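Local coordinates for protein glycoside hydrolase family 31 (PDB 5I0F) that degrades cycloalternan, a cyclic glucose oligosaccharide, probably hydrolysing its alpha-glucosidic links through a covalent glycosyl-enzyme intermediate, at residues Ala580-Thr583 against Ile587-Tyr590; Glu573-Ala578 against Arg604-Val609. All coordinates share one frame; numbering follows the deposited sequence.

Contact 1. Residues Ala580-Thr583 against Ile587-Tyr590; sequences AAAT and IMQY
M588, on the last strand of the (beta/alpha)8 barrel, reaches across to A582 and T583 on helix 572-583, inside the final beta-alpha-beta unit of the barrel. The backbones approach to 5.4 Å between A582 CA and M588 CA, and the methionine side chain makes the contact from CB to CE. Its first part lies against A582: M588 CG is 4.1 Å from A582 CB, while M588 CB rests 3.6 Å from A582 O, so the helix presents both a methyl and a carbonyl. Alanine suits this position because its short side chain, directed at the strand, lets helix and strand come close.

Further out the thioether passes T583. With CG anti to the backbone N (chi1 -179°) and the chain extended beyond it, M588 runs out alongside the threonine, and the two side chains point the same way. M588 CE comes 3.3 Å from T583 OG1, a close packing contact; the hydroxyl oxygen sits beside its own backbone N and is hydrogen-bonded to F579 O one turn back, a bond that meets its polar need within the helix. In the right-handed crossover that leads from strand 558-561 through helix 572-583 to strand 587-590, the helix packs on the outside of the barrel wall, and the unbranched, flexible methionine fits between the two layers. It also touches L297 of the first strand, which closes the barrel beside 587-590, and R629 of helix 617-646.

A water lies between the backbones as well, 3.0 Å from A582 O and 2.7 Å from I587 O, and can bridge them, though it has more acceptors in reach than protons to give; no direct hydrogen bond joins the segments.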
loop_
_atom_site.group_PDB
_atom_site.type_symbol
_atom_site.label_atom_id
_atom_site.label_comp_id
_atom_site.label_asym_id
_atom_site.label_seq_id
_atom_site.Cartn_x
_atom_site.Cartn_y
_atom_site.Cartn_z
ATOM N N ALA A 580 -8.416 12.350 18.786
ATOM C CA ALA A 580 -8.801 11.474 19.910
ATOM C C ALA A 580 -8.674 9.995 19.525
ATOM O O ALA A 580 -8.112 9.180 20.270
ATOM C CB ALA A 580 -10.216 11.801 20.374
ATOM N N ALA A 581 -9.145 9.645 18.333
ATOM C CA ALA A 581 -9.056 8.268 17.885
ATOM C C ALA A 581 -7.621 7.820 17.727
ATOM O O ALA A 581 -7.280 6.699 18.157
ATOM C CB ALA A 581 -9.806 8.069 16.578
ATOM N N ALA A 582 -6.809 8.678 17.089
ATOM C CA ALA A 582 -5.410 8.377 16.829
ATOM C C ALA A 582 -4.628 8.128 18.114
ATOM O O ALA A 582 -3.657 7.360 18.110
ATOM C CB ALA A 582 -4.761 9.500 16.008
ATOM N N THR A 583 -5.063 8.758 19.209
ATOM C CA THR A 583 -4.475 8.566 20.536
ATOM C C THR A 583 -4.537 7.101 21.000
ATOM O O THR A 583 -3.682 6.652 21.779
ATOM C CB THR A 583 -5.157 9.526 21.546
ATOM O OG1 THR A 583 -4.936 10.867 21.117
ATOM C CG2 THR A 583 -4.631 9.391 22.962
ATOM N N ILE A 587 0.335 3.665 16.032
ATOM C CA ILE A 587 1.194 4.794 15.679
ATOM C C ILE A 587 0.324 6.023 15.486
ATOM O O ILE A 587 -0.650 6.001 14.712
ATOM C CB ILE A 587 2.015 4.539 14.409
ATOM C CG1 ILE A 587 2.810 3.225 14.522
ATOM C CG2 ILE A 587 2.910 5.720 14.085
ATOM C CD1 ILE A 587 3.847 3.198 15.607
ATOM N N MET A 588 0.662 7.066 16.240
ATOM C CA MET A 588 -0.080 8.326 16.270
ATOM C C MET A 588 0.739 9.393 15.545
ATOM O O MET A 588 1.844 9.741 15.989
ATOM C CB MET A 588 -0.337 8.736 17.725
ATOM C CG MET A 588 -1.124 10.026 17.853
ATOM S SD MET A 588 -1.178 10.574 19.572
ATOM C CE MET A 588 -2.369 11.901 19.396
ATOM N N GLN A 589 0.198 9.931 14.454
ATOM C CA GLN A 589 0.955 10.790 13.564
ATOM C C GLN A 589 0.071 11.761 12.808
ATOM O O GLN A 589 -0.971 11.364 12.266
ATOM C CB GLN A 589 1.695 9.900 12.548
ATOM C CG GLN A 589 2.563 10.619 11.513
ATOM C CD GLN A 589 2.114 10.462 10.056
ATOM O OE1 GLN A 589 2.919 10.605 9.137
ATOM N NE2 GLN A 589 0.832 10.167 9.839
ATOM N N TYR A 590 0.505 13.011 12.725
ATOM C CA TYR A 590 -0.130 13.989 11.810
ATOM C C TYR A 590 0.819 14.290 10.648
ATOM O O TYR A 590 2.033 14.200 10.788
ATOM C CB TYR A 590 -0.596 15.252 12.542
ATOM C CG TYR A 590 0.504 16.204 12.988
ATOM C CD1 TYR A 590 1.097 17.089 12.081
ATOM C CD2 TYR A 590 0.919 16.251 14.332
ATOM C CE1 TYR A 590 2.095 17.972 12.493
ATOM C CE2 TYR A 590 1.904 17.134 14.751
ATOM C CZ TYR A 590 2.492 17.991 13.842
ATOM O OH TYR A 590 3.466 18.865 14.269
HETATM O O HOH W 1 -3.115 6.830 15.259
#

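Contact 2. Residues Glu573-Ala578 against Arg604-Val609; sequences ELYARA and RTPWNV
Y575 projects from helix 572-583 onto the start of helix 606-613, where R604, P606 and V609 receive it. V609 lies over one face of the phenol: its CG2 is 4.2 Å from the ring centroid and 27° off the ring normal, a CH-pi contact, while V609 CG1 packs 3.9 Å from Y575 CG at the root of the ring. A beta-branched valine offers two methyls spread along the aromatic surface.

At the far end Y575 OH donates to R604 O at 2.8 Å. The oxygen sits at the ring edge, near its plane, and the donor is tilted 31° from the carbonyl plane. Tyrosine suits the place because one side chain serves both the apolar and the polar part of this buried contact. The acceptor belongs to the turn leading into the helix, whose N-cap is T605: its OG1 accepts from N608 N at 3.1 Å. Thus the helix that follows the seventh strand of the barrel meets the start of the helix that comes after the eighth.

P606, in the first turn of the helix, where its lack of an N-H costs no bond, sets CG and CD each 3.4 Å from Y575 OH. The guanidinium of R604 leads away, bonding to R602 O, G564 O, G567 O and S535 OG.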
loop_
_atom_site.group_PDB
_atom_site.type_symbol
_atom_site.label_atom_id
_atom_site.label_comp_id
_atom_site.label_asym_id
_atom_site.label_seq_id
_atom_site.Cartn_x
_atom_site.Cartn_y
_atom_site.Cartn_z
ATOM N N GLU A 573 -14.025 19.953 13.929
ATOM C CA GLU A 573 -14.667 18.810 14.557
ATOM C C GLU A 573 -14.032 17.479 14.133
ATOM O O GLU A 573 -13.871 16.567 14.948
ATOM C CB GLU A 573 -16.175 18.794 14.238
ATOM C CG GLU A 573 -16.944 17.795 15.068
ATOM C CD GLU A 573 -18.431 17.777 14.752
ATOM O OE1 GLU A 573 -19.165 17.100 15.488
ATOM O OE2 GLU A 573 -18.870 18.392 13.737
ATOM N N LEU A 574 -13.687 17.383 12.854
ATOM C CA LEU A 574 -13.008 16.207 12.334
ATOM C C LEU A 574 -11.632 16.076 12.939
ATOM O O LEU A 574 -11.238 14.987 13.357
ATOM C CB LEU A 574 -12.943 16.236 10.791
ATOM C CG LEU A 574 -12.149 15.109 10.128
ATOM C CD1 LEU A 574 -12.687 13.730 10.500
ATOM C CD2 LEU A 574 -12.169 15.343 8.635
ATOM N N TYR A 575 -10.885 17.169 12.992
ATOM C CA TYR A 575 -9.566 17.140 13.632
ATOM C C TYR A 575 -9.673 16.650 15.076
ATOM O O TYR A 575 -8.942 15.756 15.480
ATOM C CB TYR A 575 -8.884 18.488 13.577
ATOM C CG TYR A 575 -7.400 18.460 13.944
ATOM C CD1 TYR A 575 -6.430 18.118 13.001
ATOM C CD2 TYR A 575 -6.976 18.800 15.213
ATOM C CE1 TYR A 575 -5.077 18.122 13.317
ATOM C CE2 TYR A 575 -5.619 18.815 15.536
ATOM C CZ TYR A 575 -4.679 18.474 14.593
ATOM O OH TYR A 575 -3.335 18.505 14.932
ATOM N N ALA A 576 -10.631 17.179 15.820
ATOM C CA ALA A 576 -10.851 16.747 17.198
ATOM C C ALA A 576 -11.146 15.274 17.337
ATOM O O ALA A 576 -10.538 14.606 18.178
ATOM C CB ALA A 576 -11.957 17.554 17.849
ATOM N N ARG A 577 -12.089 14.757 16.546
ATOM C CA ARG A 577 -12.480 13.351 16.676
ATOM C C ARG A 577 -11.352 12.423 16.214
ATOM O O ARG A 577 -11.100 11.390 16.829
ATOM C CB ARG A 577 -13.753 13.035 15.888
ATOM C CG ARG A 577 -15.011 13.760 16.315
ATOM C CD ARG A 577 -15.300 13.615 17.788
ATOM N NE ARG A 577 -16.668 13.989 18.130
ATOM C CZ ARG A 577 -17.151 14.039 19.371
ATOM N NH1 ARG A 577 -16.389 13.753 20.429
ATOM N NH2 ARG A 577 -18.429 14.378 19.558
ATOM N N ALA A 578 -10.664 12.811 15.157
ATOM C CA ALA A 578 -9.592 12.011 14.602
ATOM C C ALA A 578 -8.361 12.007 15.505
ATOM O O ALA A 578 -7.675 10.986 15.623
ATOM C CB ALA A 578 -9.222 12.522 13.219
ATOM N N ARG A 604 -0.991 20.136 9.313
ATOM C CA ARG A 604 -1.952 19.528 10.225
ATOM C C ARG A 604 -1.502 19.626 11.685
ATOM O O ARG A 604 -1.892 18.810 12.545
ATOM C CB ARG A 604 -2.234 18.075 9.839
ATOM C CG ARG A 604 -3.447 17.914 8.929
ATOM C CD ARG A 604 -3.240 18.573 7.579
ATOM N NE ARG A 604 -4.271 18.136 6.647
ATOM C CZ ARG A 604 -4.632 18.752 5.518
ATOM N NH1 ARG A 604 -4.075 19.907 5.127
ATOM N NH2 ARG A 604 -5.584 18.214 4.781
ATOM N N THR A 605 -0.694 20.639 11.967
ATOM C CA THR A 605 -0.346 20.957 13.346
ATOM C C THR A 605 -1.582 21.469 14.088
ATOM O O THR A 605 -2.457 22.059 13.483
ATOM C CB THR A 605 0.716 22.047 13.415
ATOM O OG1 THR A 605 0.247 23.210 12.701
ATOM C CG2 THR A 605 2.043 21.552 12.819
ATOM N N PRO A 606 -1.639 21.280 15.412
ATOM C CA PRO A 606 -2.806 21.749 16.145
ATOM C C PRO A 606 -3.040 23.246 16.020
ATOM O O PRO A 606 -4.193 23.692 15.871
ATOM C CB PRO A 606 -2.483 21.341 17.588
ATOM C CG PRO A 606 -1.635 20.119 17.448
ATOM C CD PRO A 606 -0.793 20.384 16.231
ATOM N N TRP A 607 -1.943 24.000 16.009
ATOM C CA TRP A 607 -1.972 25.474 15.877
ATOM C C TRP A 607 -2.399 25.961 14.494
ATOM O O TRP A 607 -3.187 26.911 14.406
ATOM C CB TRP A 607 -0.635 26.140 16.319
ATOM C CG TRP A 607 0.613 25.392 15.961
ATOM C CD1 TRP A 607 1.393 25.573 14.861
ATOM C CD2 TRP A 607 1.187 24.305 16.685
ATOM N NE1 TRP A 607 2.417 24.671 14.861
ATOM C CE2 TRP A 607 2.321 23.888 15.980
ATOM C CE3 TRP A 607 0.865 23.667 17.887
ATOM C CZ2 TRP A 607 3.126 22.842 16.419
ATOM C CZ3 TRP A 607 1.649 22.645 18.325
ATOM C CH2 TRP A 607 2.780 22.247 17.601
ATOM N N ASN A 608 -1.892 25.355 13.415
ATOM C CA ASN A 608 -2.350 25.768 12.079
ATOM C C ASN A 608 -3.830 25.442 11.854
ATOM O O ASN A 608 -4.599 26.288 11.353
ATOM C CB ASN A 608 -1.520 25.164 10.951
ATOM C CG ASN A 608 -1.866 25.780 9.608
ATOM O OD1 ASN A 608 -1.851 27.011 9.461
ATOM N ND2 ASN A 608 -2.229 24.946 8.637
ATOM N N VAL A 609 -4.248 24.255 12.285
ATOM C CA VAL A 609 -5.653 23.871 12.140
ATOM C C VAL A 609 -6.535 24.823 12.959
ATOM O O VAL A 609 -7.571 25.288 12.459
ATOM C CB VAL A 609 -5.910 22.379 12.449
ATOM C CG1 VAL A 609 -7.367 22.027 12.258
ATOM C CG2 VAL A 609 -5.048 21.470 11.533
#

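Both contacts draw on helix 572-583, contact 2 on its earlier turns and contact 1 on its last, and their centres lie about 11 Å apart on the same side of the chain's centre. Along the chain contact 1 is nested within contact 2: a short loop leads from the helix to strand 587-590, the eighth of the barrel, and a further loop then leads to helix 606-613. They meet where the ring of Y590 packs on R604 O and its hydroxyl on T605 CG2. One helix is thereby joined to the barrel wall and to the next helix outside it, and helix 617-646 lines both contacts, which belong to the family 31 barrel domain.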